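Local coordinates for protein putative phosphosugar isomerase (Silicibacter pomeroyi DSS-3, PDB 3FJ1) that is of uncertain function but probably binds phosphosugars or related carbohydrate derivatives, perhaps as an isomerase or aminotransferase, at residues T155-A160 and S311-F316; E229-H234 and A322-R327; E66-L71 and H304-P309; A47-G52 and A109-A114. One frame throughout, in Å; residues are numbered along the deposited sequence. Where two conformers were deposited one is given.

Contact 1: residues T155-A160 and S311-F316; sequences TFVTSA and SLIVSF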
loop_
_atom_site.group_PDB
_atom_site.type_symbol
_atom_site.label_atom_id
_atom_site.label_comp_id
_atom_site.label_asym_id
_atom_site.label_seq_id
_atom_site.Cartn_x
_atom_site.Cartn_y
_atom_site.Cartn_z
ATOM N N THR A 155 -13.883 3.760 15.525
ATOM C CA THR A 155 -12.433 3.727 15.600
ATOM C C THR A 155 -11.815 4.391 14.371
ATOM O O THR A 155 -10.899 5.196 14.496
ATOM C CB THR A 155 -11.924 2.283 15.767
ATOM O OG1 THR A 155 -12.232 1.830 17.095
ATOM C CG2 THR A 155 -10.408 2.208 15.573
ATOM N N PHE A 156 -12.288 4.038 13.172
ATOM C CA PHE A 156 -11.750 4.703 11.967
ATOM C C PHE A 156 -11.938 6.237 12.006
ATOM O O PHE A 156 -10.983 7.001 11.835
ATOM C CB PHE A 156 -12.376 4.144 10.692
ATOM C CG PHE A 156 -11.788 4.754 9.458
ATOM C CD1 PHE A 156 -10.655 4.224 8.897
ATOM C CD2 PHE A 156 -12.287 5.940 8.941
ATOM C CE1 PHE A 156 -10.076 4.791 7.783
ATOM C CE2 PHE A 156 -11.702 6.536 7.798
ATOM C CZ PHE A 156 -10.571 5.953 7.231
ATOM N N VAL A 157 -13.174 6.667 12.230
ATOM C CA VAL A 157 -13.509 8.102 12.204
ATOM C C VAL A 157 -12.765 8.876 13.265
ATOM O O VAL A 157 -12.109 9.857 12.941
ATOM C CB VAL A 157 -15.036 8.350 12.244
ATOM C CG1 VAL A 157 -15.331 9.836 12.366
ATOM C CG2 VAL A 157 -15.707 7.764 10.975
ATOM N N THR A 158 -12.828 8.425 14.517
ATOM C CA THR A 158 -12.155 9.116 15.622
ATOM C C THR A 158 -10.620 9.093 15.525
ATOM O O THR A 158 -9.969 10.073 15.894
ATOM C CB THR A 158 -12.590 8.601 17.015
ATOM O OG1 THR A 158 -12.294 7.208 17.150
ATOM C CG2 THR A 158 -14.095 8.866 17.261
ATOM N N SER A 159 -10.052 8.000 15.020
ATOM C CA SER A 159 -8.594 7.939 14.785
ATOM C C SER A 159 -8.175 9.061 13.822
ATOM O O SER A 159 -7.198 9.810 14.059
ATOM C CB SER A 159 -8.168 6.565 14.259
ATOM O OG SER A 159 -8.292 5.540 15.264
ATOM N N ALA A 160 -8.892 9.154 12.697
ATOM C CA ALA A 160 -8.609 10.157 11.725
ATOM C C ALA A 160 -8.819 11.565 12.282
ATOM O O ALA A 160 -7.970 12.433 12.078
ATOM C CB ALA A 160 -9.417 9.916 10.412
ATOM N N SER A 311 -16.870 12.558 6.017
ATOM C CA SER A 311 -18.292 12.598 5.752
ATOM C C SER A 311 -18.661 11.472 4.733
ATOM O O SER A 311 -19.644 10.737 4.887
ATOM C CB SER A 311 -18.658 13.998 5.231
ATOM O OG SER A 311 -19.992 14.011 4.748
ATOM N N LEU A 312 -17.846 11.318 3.700
ATOM C CA LEU A 312 -18.105 10.316 2.659
ATOM C C LEU A 312 -18.098 8.883 3.199
ATOM O O LEU A 312 -18.934 8.082 2.843
ATOM C CB LEU A 312 -17.047 10.436 1.552
ATOM C CG LEU A 312 -16.851 11.800 0.900
ATOM C CD1 LEU A 312 -15.787 11.732 -0.188
ATOM C CD2 LEU A 312 -18.205 12.289 0.325
ATOM N N ILE A 313 -17.122 8.562 4.054
ATOM C CA ILE A 313 -17.034 7.225 4.620
ATOM C C ILE A 313 -18.215 6.941 5.549
ATOM O O ILE A 313 -18.663 5.808 5.609
ATOM C CB ILE A 313 -15.673 6.928 5.288
ATOM C CG1 ILE A 313 -15.440 5.397 5.388
ATOM C CG2 ILE A 313 -15.494 7.704 6.643
ATOM C CD1 ILE A 313 -15.221 4.642 4.033
ATOM N N VAL A 314 -18.702 7.941 6.279
ATOM C CA VAL A 314 -19.888 7.740 7.138
ATOM C C VAL A 314 -21.109 7.376 6.251
ATOM O O VAL A 314 -21.877 6.433 6.570
ATOM C CB VAL A 314 -20.151 8.927 8.085
ATOM C CG1 VAL A 314 -21.532 8.791 8.749
ATOM C CG2 VAL A 314 -19.012 9.024 9.185
ATOM N N SER A 315 -21.283 8.098 5.152
ATOM C CA SER A 315 -22.370 7.778 4.218
ATOM C C SER A 315 -22.196 6.355 3.645
ATOM O O SER A 315 -23.159 5.597 3.499
ATOM C CB SER A 315 -22.472 8.819 3.121
ATOM O OG SER A 315 -22.930 10.074 3.652
ATOM N N PHE A 316 -20.958 6.007 3.323
ATOM C CA PHE A 316 -20.676 4.667 2.815
ATOM C C PHE A 316 -21.045 3.598 3.845
ATOM O O PHE A 316 -21.651 2.576 3.495
ATOM C CB PHE A 316 -19.194 4.529 2.425
ATOM C CG PHE A 316 -18.817 3.131 1.992
ATOM C CD1 PHE A 316 -19.055 2.710 0.717
ATOM C CD2 PHE A 316 -18.230 2.244 2.870
ATOM C CE1 PHE A 316 -18.709 1.421 0.327
ATOM C CE2 PHE A 316 -17.906 0.962 2.485
ATOM C CZ PHE A 316 -18.134 0.555 1.230
#
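Phe156 and Val157 meet Ile313 and Val314 through methyls and one ring corner, with no hydrogen bond across the pair. Phe156 CE2 lies 4.1 Å from Ile313 CG2, an approach oblique to the ring; the two side chains cross at about a right angle. Val157 CG2 touches Val314 CG2 at 4.0 Å and reaches Ile313 CG2 at 4.3 Å, so one isoleucine methyl serves both residues of helix 153-171. In both valines CG1 is anti to the backbone N (chi1 174° in Val157), which leaves CG2 beside the N and turned to its counterpart. Further back, Ser159 OG donates to Thr155 O at 2.7 Å, while Ser159 N bonds to the same oxygen from the opposite face of its carbonyl plane. Around the pair, Glu222 of helix 217-231 touches both Phe156 and Ile313, and Leu187 and Ser191 of helix 183-191 touch the two valines. The local axes run antiparallel (175°), 10.9 Å apart at closest, and 124 Å² is buried between the segments. This is an antiparallel helix pair joining the two SIS domains of a tandem-SIS chain, as in the isomerase half of GlmS-type proteins.

Contact 2: residues E229-H234 and A322-R327; sequences ETCQLH and AFASER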
loop_
_atom_site.group_PDB
_atom_site.type_symbol
_atom_site.label_atom_id
_atom_site.label_comp_id
_atom_site.label_asym_id
_atom_site.label_seq_id
_atom_site.Cartn_x
_atom_site.Cartn_y
_atom_site.Cartn_z
ATOM N N GLU A 229 -15.350 -7.066 4.886
ATOM C CA GLU A 229 -15.441 -7.443 6.280
ATOM C C GLU A 229 -16.883 -7.700 6.693
ATOM O O GLU A 229 -17.207 -8.700 7.343
ATOM C CB GLU A 229 -14.959 -6.263 7.120
ATOM C CG GLU A 229 -14.579 -6.579 8.559
ATOM C CD GLU A 229 -13.052 -6.607 8.731
ATOM O OE1 GLU A 229 -12.386 -5.508 8.674
ATOM O OE2 GLU A 229 -12.528 -7.721 8.908
ATOM N N THR A 230 -17.750 -6.765 6.328
ATOM C CA THR A 230 -19.143 -6.794 6.806
ATOM C C THR A 230 -20.097 -7.623 5.934
ATOM O O THR A 230 -21.016 -8.261 6.462
ATOM C CB THR A 230 -19.684 -5.362 7.009
ATOM O OG1 THR A 230 -19.733 -4.668 5.765
ATOM C CG2 THR A 230 -18.840 -4.577 8.049
ATOM N N CYS A 231 -19.872 -7.664 4.627
ATOM C CA CYS A 231 -20.795 -8.352 3.724
ATOM C C CYS A 231 -20.267 -9.645 3.144
ATOM O O CYS A 231 -21.017 -10.370 2.508
ATOM C CB CYS A 231 -21.186 -7.424 2.578
ATOM S SG CYS A 231 -22.057 -5.975 3.150
ATOM N N GLN A 232 -18.973 -9.906 3.321
ATOM C CA GLN A 232 -18.344 -11.102 2.760
ATOM C C GLN A 232 -18.538 -11.165 1.243
ATOM O O GLN A 232 -18.816 -12.228 0.675
ATOM C CB GLN A 232 -18.847 -12.365 3.479
ATOM C CG GLN A 232 -18.533 -12.363 4.979
ATOM C CD GLN A 232 -17.016 -12.401 5.266
ATOM O OE1 GLN A 232 -16.298 -13.302 4.799
ATOM N NE2 GLN A 232 -16.526 -11.429 6.051
ATOM N N LEU A 233 -18.421 -9.999 0.597
ATOM C CA LEU A 233 -18.481 -9.863 -0.844
ATOM C C LEU A 233 -17.199 -9.158 -1.236
ATOM O O LEU A 233 -16.634 -8.422 -0.438
ATOM C CB LEU A 233 -19.704 -9.054 -1.294
ATOM C CG LEU A 233 -21.081 -9.697 -1.082
ATOM C CD1 LEU A 233 -22.144 -8.646 -1.292
ATOM C CD2 LEU A 233 -21.304 -10.891 -2.008
ATOM N N HIS A 234 -16.770 -9.356 -2.471
ATOM C CA HIS A 234 -15.506 -8.829 -2.916
ATOM C C HIS A 234 -15.593 -7.342 -3.230
ATOM O O HIS A 234 -16.602 -6.879 -3.762
ATOM C CB HIS A 234 -15.040 -9.585 -4.165
ATOM C CG HIS A 234 -13.676 -9.181 -4.628
ATOM N ND1 HIS A 234 -12.562 -9.274 -3.817
ATOM C CD2 HIS A 234 -13.247 -8.686 -5.814
ATOM C CE1 HIS A 234 -11.504 -8.853 -4.488
ATOM N NE2 HIS A 234 -11.893 -8.483 -5.700
ATOM N N ALA A 322 -27.276 -0.686 5.516
ATOM C CA ALA A 322 -28.613 -0.822 4.952
ATOM C C ALA A 322 -28.639 -1.993 3.957
ATOM O O ALA A 322 -29.604 -2.739 3.903
ATOM C CB ALA A 322 -29.049 0.471 4.271
ATOM N N PHE A 323 -27.599 -2.102 3.136
ATOM C CA PHE A 323 -27.479 -3.173 2.146
ATOM C C PHE A 323 -27.531 -4.539 2.815
ATOM O O PHE A 323 -28.271 -5.457 2.383
ATOM C CB PHE A 323 -26.162 -3.028 1.387
ATOM C CG PHE A 323 -25.896 -4.151 0.448
ATOM C CD1 PHE A 323 -26.552 -4.227 -0.765
ATOM C CD2 PHE A 323 -25.014 -5.167 0.784
ATOM C CE1 PHE A 323 -26.319 -5.308 -1.648
ATOM C CE2 PHE A 323 -24.791 -6.259 -0.110
ATOM C CZ PHE A 323 -25.431 -6.302 -1.305
ATOM N N ALA A 324 -26.745 -4.692 3.872
ATOM C CA ALA A 324 -26.672 -5.963 4.558
ATOM C C ALA A 324 -27.961 -6.294 5.308
ATOM O O ALA A 324 -28.480 -7.418 5.177
ATOM C CB ALA A 324 -25.461 -5.998 5.534
ATOM N N SER A 325 -28.486 -5.334 6.068
ATOM C CA SER A 325 -29.665 -5.608 6.900
ATOM C C SER A 325 -30.910 -5.937 6.059
ATOM O O SER A 325 -31.658 -6.853 6.393
ATOM C CB SER A 325 -29.935 -4.492 7.920
ATOM O OG SER A 325 -30.025 -3.213 7.311
ATOM N N GLU A 326 -31.110 -5.248 4.951
ATOM C CA GLU A 326 -32.268 -5.540 4.120
ATOM C C GLU A 326 -32.114 -6.873 3.352
ATOM O O GLU A 326 -33.090 -7.370 2.804
ATOM C CB GLU A 326 -32.584 -4.368 3.187
ATOM C CG GLU A 326 -31.639 -4.199 2.035
ATOM C CD GLU A 326 -31.769 -2.832 1.378
ATOM O OE1 GLU A 326 -32.675 -2.055 1.776
ATOM O OE2 GLU A 326 -30.994 -2.557 0.439
ATOM N N ARG A 327 -30.908 -7.444 3.323
ATOM C CA ARG A 327 -30.654 -8.765 2.714
ATOM C C ARG A 327 -30.401 -9.873 3.744
ATOM O O ARG A 327 -29.904 -10.951 3.402
ATOM C CB ARG A 327 -29.485 -8.678 1.731
ATOM C CG ARG A 327 -29.920 -8.019 0.461
ATOM C CD ARG A 327 -28.808 -7.578 -0.466
ATOM N NE ARG A 327 -29.414 -6.861 -1.593
ATOM C CZ ARG A 327 -29.873 -5.608 -1.532
ATOM N NH1 ARG A 327 -29.794 -4.903 -0.418
ATOM N NH2 ARG A 327 -30.425 -5.044 -2.591
#
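Cys231 SG approaches Phe323 at the ring edge, 5.1 Å from the centroid and 81° off the ring normal, which makes this an edge-on sulfur-aromatic contact. The sulfur is placed there by a side chain with SG beside the backbone N and anti to the carbonyl carbon (chi1 -63°). Its nearest ring atom is Phe323 CD2, 3.9 Å from SG, and the same sulfur also brushes the methyl of Ala324. Leu233 comes to the neighbouring part of that edge, its CD1 lying 3.8 Å from Phe323 CE2. The ring is brought to both partners by a side chain with CG anti to the backbone N (chi1 174°). One face of Phe323 carries Arg327 CD, 3.5 Å above the plane, and the guanidinium in turn has Phe323 CE1 over one of its own faces. Arg327 NH1 donates to two acceptors lying near the guanidinium plane: Phe323 O, met on a lone pair, and Glu326 OE2, a salt bridge of 2.8 Å on the anti side of the carboxylate. In fold terms, Cys231 ends the helix of a beta-alpha-beta unit linking parallel strands 208-212 and 235-239; Gln232, with positive phi, makes the turn out of the helix, and Leu233 follows in the loop. Gln232 NE2 folds back to Glu229 O at 3.1 Å, the donor standing above the carbonyl plane, and also bonds Pro247 O of the second subunit.

Contact 3: residues E66-L71 and H304-P309; sequences ELLLGL and HALTDP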
loop_
_atom_site.group_PDB
_atom_site.type_symbol
_atom_site.label_atom_id
_atom_site.label_comp_id
_atom_site.label_asym_id
_atom_site.label_seq_id
_atom_site.Cartn_x
_atom_site.Cartn_y
_atom_site.Cartn_z
ATOM N N GLU A 66 1.415 15.985 4.534
ATOM C CA GLU A 66 2.117 16.446 3.349
ATOM C C GLU A 66 1.459 17.706 2.803
ATOM O O GLU A 66 2.152 18.667 2.535
ATOM C CB GLU A 66 2.207 15.319 2.316
ATOM C CG GLU A 66 3.257 14.282 2.754
ATOM C CD GLU A 66 3.340 13.007 1.900
ATOM O OE1 GLU A 66 2.609 12.873 0.886
ATOM O OE2 GLU A 66 4.149 12.131 2.281
ATOM N N LEU A 67 0.128 17.724 2.703
ATOM C CA LEU A 67 -0.592 18.916 2.180
ATOM C C LEU A 67 -0.592 20.128 3.130
ATOM O O LEU A 67 -0.487 21.276 2.684
ATOM C CB LEU A 67 -2.027 18.553 1.779
ATOM C CG LEU A 67 -2.178 17.481 0.681
ATOM C CD1 LEU A 67 -3.642 17.175 0.365
ATOM C CD2 LEU A 67 -1.430 17.848 -0.586
ATOM N N LEU A 68 -0.676 19.888 4.432
ATOM C CA LEU A 68 -0.662 20.996 5.439
ATOM C C LEU A 68 0.711 21.522 5.828
ATOM O O LEU A 68 0.912 22.731 5.982
ATOM C CB LEU A 68 -1.302 20.557 6.740
ATOM C CG LEU A 68 -2.785 20.497 6.826
ATOM C CD1 LEU A 68 -3.105 19.807 8.180
ATOM C CD2 LEU A 68 -3.471 21.903 6.713
ATOM N N LEU A 69 1.641 20.608 6.036
ATOM C CA LEU A 69 2.944 20.927 6.573
ATOM C C LEU A 69 4.117 20.686 5.639
ATOM O O LEU A 69 5.245 21.152 5.904
ATOM C CB LEU A 69 3.134 20.113 7.847
ATOM C CG LEU A 69 2.185 20.439 9.003
ATOM C CD1 LEU A 69 2.186 19.255 9.933
ATOM C CD2 LEU A 69 2.583 21.723 9.700
ATOM N N GLY A 70 3.865 19.976 4.536
ATOM C CA GLY A 70 4.917 19.619 3.591
ATOM C C GLY A 70 5.914 18.566 4.108
ATOM O O GLY A 70 6.980 18.370 3.523
ATOM N N LEU A 71 5.552 17.861 5.173
ATOM C CA LEU A 71 6.445 16.873 5.748
ATOM C C LEU A 71 6.253 15.545 5.055
ATOM O O LEU A 71 5.129 15.089 4.910
ATOM C CB LEU A 71 6.209 16.707 7.255
ATOM C CG LEU A 71 6.571 17.923 8.123
ATOM C CD1 LEU A 71 6.263 17.638 9.583
ATOM C CD2 LEU A 71 8.044 18.319 7.956
ATOM N N HIS A 304 -13.835 21.903 4.744
ATOM C CA HIS A 304 -12.384 21.817 4.458
ATOM C C HIS A 304 -12.075 20.539 3.678
ATOM O O HIS A 304 -12.625 19.472 3.962
ATOM C CB HIS A 304 -11.572 21.840 5.761
ATOM C CG HIS A 304 -10.109 22.091 5.568
ATOM N ND1 HIS A 304 -9.221 21.105 5.188
ATOM C CD2 HIS A 304 -9.375 23.221 5.717
ATOM C CE1 HIS A 304 -8.009 21.622 5.093
ATOM N NE2 HIS A 304 -8.075 22.905 5.414
ATOM N N ALA A 305 -11.173 20.657 2.706
ATOM C CA ALA A 305 -10.729 19.536 1.893
ATOM C C ALA A 305 -10.368 18.309 2.715
ATOM O O ALA A 305 -10.700 17.180 2.336
ATOM C CB ALA A 305 -9.507 19.939 1.086
ATOM N N LEU A 306 -9.663 18.489 3.835
ATOM C CA LEU A 306 -9.140 17.338 4.571
ATOM C C LEU A 306 -10.152 16.582 5.455
ATOM O O LEU A 306 -9.932 15.439 5.807
ATOM C CB LEU A 306 -7.907 17.759 5.388
ATOM C CG LEU A 306 -6.700 18.149 4.519
ATOM C CD1 LEU A 306 -5.533 18.661 5.377
ATOM C CD2 LEU A 306 -6.299 16.955 3.664
ATOM N N THR A 307 -11.237 17.238 5.839
ATOM C CA THR A 307 -12.288 16.604 6.626
ATOM C C THR A 307 -13.376 15.999 5.726
ATOM O O THR A 307 -14.127 15.134 6.166
ATOM C CB THR A 307 -12.906 17.608 7.663
ATOM O OG1 THR A 307 -13.036 18.898 7.055
ATOM C CG2 THR A 307 -11.977 17.749 8.914
ATOM N N ASP A 308 -13.434 16.394 4.456
ATOM C CA ASP A 308 -14.467 15.894 3.547
ATOM C C ASP A 308 -14.560 14.373 3.467
ATOM O O ASP A 308 -15.653 13.836 3.477
ATOM C CB ASP A 308 -14.345 16.489 2.134
ATOM C CG ASP A 308 -15.057 17.854 1.972
ATOM O OD1 ASP A 308 -15.648 18.408 2.933
ATOM O OD2 ASP A 308 -14.986 18.373 0.847
ATOM N N PRO A 309 -13.417 13.668 3.363
ATOM C CA PRO A 309 -13.498 12.208 3.278
ATOM C C PRO A 309 -14.200 11.512 4.450
ATOM O O PRO A 309 -14.793 10.470 4.238
ATOM C CB PRO A 309 -12.032 11.780 3.131
ATOM C CG PRO A 309 -11.379 12.956 2.492
ATOM C CD PRO A 309 -12.032 14.138 3.170
#
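Leu67 and Leu68 meet Leu306 in a purely apolar leucine cluster, partly buried, where the C-terminal end of helix 53-69 in the first SIS domain faces the turn leading into helix 308-326 of the second. The two methyls of Leu306 divide the work. CD1 presses on the branch point of Leu68, 3.6 Å from Leu68 CG and 3.9 Å from Leu68 CD1, whereas CD2 lies 4.2 Å from Leu67 CD1. Leu68 does not aim its CB at the turn; the outer part of its side chain swings closer, with CG set beside the backbone N (chi1 -78°). Helix 53-69 is the connection of a beta-alpha-beta unit between parallel strands 45-49 and 73-75; it ends at Leu69, and Gly70, with positive phi, turns the chain away. Glu66 OE2 accepts a hydrogen bond from Val73 N, at the start of the next strand, and Gly70 makes backbone hydrogen bonds to the second subunit. On the other side, the turn is braced by His304: its ND1 accepts from Leu306 N at 3.0 Å with a nearly straight N-H...N angle of 169°, the donor tilted 15° from the ring plane. Since ND1 acts as acceptor, a neutral ring would be expected to carry its proton on NE2. Leu306 O bonds Tyr60 OH, and Asp308 is tied to Ser302 OG and Gly263 N.

Contact 4: residues A47-G52 and A109-A114; sequences ATVARG and AMTRNA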
loop_
_atom_site.group_PDB
_atom_site.type_symbol
_atom_site.label_atom_id
_atom_site.label_comp_id
_atom_site.label_asym_id
_atom_site.label_seq_id
_atom_site.Cartn_x
_atom_site.Cartn_y
_atom_site.Cartn_z
ATOM N N ALA A 47 6.968 9.237 10.388
ATOM C CA ALA A 47 6.880 7.807 10.114
ATOM C C ALA A 47 5.568 7.322 10.695
ATOM O O ALA A 47 5.155 7.810 11.739
ATOM C CB ALA A 47 8.037 7.032 10.726
ATOM N N THR A 48 4.863 6.440 9.998
ATOM C CA THR A 48 3.624 5.884 10.529
ATOM C C THR A 48 3.810 4.380 10.777
ATOM O O THR A 48 4.585 3.707 10.088
ATOM C CB THR A 48 2.379 6.118 9.648
ATOM O OG1 THR A 48 2.582 5.495 8.372
ATOM C CG2 THR A 48 2.065 7.655 9.480
ATOM N N VAL A 49 3.096 3.890 11.785
ATOM C CA VAL A 49 3.122 2.496 12.210
ATOM C C VAL A 49 1.665 2.054 12.460
ATOM O O VAL A 49 0.979 2.577 13.347
ATOM C CB VAL A 49 3.944 2.262 13.504
ATOM C CG1 VAL A 49 4.001 0.765 13.866
ATOM C CG2 VAL A 49 5.353 2.849 13.342
ATOM N N ALA A 50 1.206 1.075 11.691
ATOM C CA ALA A 50 -0.170 0.635 11.776
ATOM C C ALA A 50 -0.408 -0.624 10.918
ATOM O O ALA A 50 0.400 -0.972 10.034
ATOM C CB ALA A 50 -1.131 1.775 11.298
ATOM N N ARG A 51 -1.548 -1.261 11.157
ATOM C CA ARG A 51 -2.004 -2.393 10.339
ATOM C C ARG A 51 -3.516 -2.321 10.169
ATOM O O ARG A 51 -4.187 -1.609 10.902
ATOM C CB ARG A 51 -1.635 -3.723 10.995
ATOM C CG ARG A 51 -2.105 -3.833 12.407
ATOM C CD ARG A 51 -1.538 -5.043 13.076
ATOM N NE ARG A 51 -2.225 -6.259 12.684
ATOM C CZ ARG A 51 -3.383 -6.662 13.208
ATOM N NH1 ARG A 51 -3.985 -5.953 14.160
ATOM N NH2 ARG A 51 -3.944 -7.809 12.812
ATOM N N GLY A 52 -4.032 -3.059 9.191
ATOM C CA GLY A 52 -5.474 -3.095 8.953
ATOM C C GLY A 52 -6.093 -1.744 8.663
ATOM O O GLY A 52 -5.527 -0.919 7.948
ATOM N N ALA A 109 6.378 -3.183 18.830
ATOM C CA ALA A 109 7.810 -3.336 18.561
ATOM C C ALA A 109 8.364 -2.239 17.659
ATOM O O ALA A 109 9.443 -1.729 17.911
ATOM C CB ALA A 109 8.129 -4.699 17.972
HETATM N N MSE A 110 7.632 -1.913 16.601
HETATM C CA MSE A 110 8.062 -0.909 15.662
HETATM C C MSE A 110 8.059 0.464 16.347
HETATM O O MSE A 110 9.016 1.257 16.190
HETATM C CB MSE A 110 7.177 -0.956 14.426
HETATM C CG MSE A 110 7.603 -0.064 13.301
HETATM SE SE MSE A 110 9.284 -0.555 12.389
HETATM C CE MSE A 110 10.272 0.668 13.473
ATOM N N THR A 111 7.016 0.727 17.117
ATOM C CA THR A 111 6.911 1.988 17.845
ATOM C C THR A 111 8.006 2.109 18.913
ATOM O O THR A 111 8.619 3.162 19.038
ATOM C CB THR A 111 5.514 2.204 18.437
ATOM O OG1 THR A 111 4.528 2.030 17.410
ATOM C CG2 THR A 111 5.412 3.600 19.060
ATOM N N ARG A 112 8.304 1.007 19.593
ATOM C CA ARG A 112 9.369 0.979 20.591
ATOM C C ARG A 112 10.731 1.263 19.943
ATOM O O ARG A 112 11.515 2.085 20.438
ATOM C CB ARG A 112 9.405 -0.378 21.324
ATOM C CG ARG A 112 10.524 -0.483 22.362
ATOM C CD ARG A 112 10.471 -1.783 23.180
ATOM N NE ARG A 112 10.737 -2.973 22.361
ATOM C CZ ARG A 112 9.857 -3.942 22.080
ATOM N NH1 ARG A 112 8.612 -3.916 22.562
ATOM N NH2 ARG A 112 10.231 -4.966 21.298
ATOM N N ASN A 113 11.001 0.589 18.833
ATOM C CA ASN A 113 12.260 0.750 18.102
ATOM C C ASN A 113 12.414 2.153 17.548
ATOM O O ASN A 113 13.523 2.722 17.532
ATOM C CB ASN A 113 12.399 -0.292 16.966
ATOM C CG ASN A 113 12.915 -1.657 17.473
ATOM O OD1 ASN A 113 12.859 -1.953 18.687
ATOM N ND2 ASN A 113 13.391 -2.502 16.546
ATOM N N ALA A 114 11.311 2.693 17.047
ATOM C CA ALA A 114 11.324 4.065 16.518
ATOM C C ALA A 114 11.845 5.047 17.589
ATOM O O ALA A 114 12.680 5.897 17.282
ATOM C CB ALA A 114 9.944 4.461 16.044
#
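No ring or planar side-chain group takes part where Val49 meets Met110 and Thr111; the contact is made by aliphatic branches and one hydroxyl. The nearby guanidinium of Arg112 lies with one face over Ala109 CA of its own helix. Val49 forks over the inner part of Met110, present as selenomethionine: CG1 lies 3.7 Å from Met110 CB, and CG2 is 3.7 Å from Met110 CG. With CG anti to the backbone N (chi1 -174°), Met110 first heads for the strand; bends at chi2 and chi3 then carry its end off, which is why CB and CG rather than the selenium do the touching. Thr111 comes alongside with OG1 3.8 Å from Val49 CG1, a van der Waals approach to a methyl; the hydroxyl's hydrogen bond is to Ile107 O in its own helix. Strand 45-49 lies between strands 73-75 and 93-99 of a parallel sheet, and helix 105-116 packs on one face of it. Thr48, next to Val49 in the strand, touches Cys58 of helix 53-69 on the other face, consistent with the three-layer alpha/beta/alpha sandwich of SIS domains. The nearest CA atoms, those of Val49 and Thr111, are 6.8 Å apart. Ala81 of helix 79-82 also packs on Met110. Beyond the strand, Arg51 extends to the second subunit, where NE forms a salt bridge with Glu242 of that subunit.

Helix 308-326 threads contacts 1, 2 and 3. Contact 1, centred about 6 Å from the middle of the chain, lies about 15 Å from contact 3 and 18 Å from contact 2, centre to centre, while contacts 2 and 3 fall on opposite sides of the chain centre, 31 Å apart. Contacts 1 and 3 join the two SIS domains; contact 2 is internal to the second and contact 4 to the first, their centres about 32 Å apart. Strand 45-49 of contact 4 runs on into helix 53-69 of contact 3. Segments of contacts 2, 3 and 4 reach the second subunit, whereas contact 1 does not.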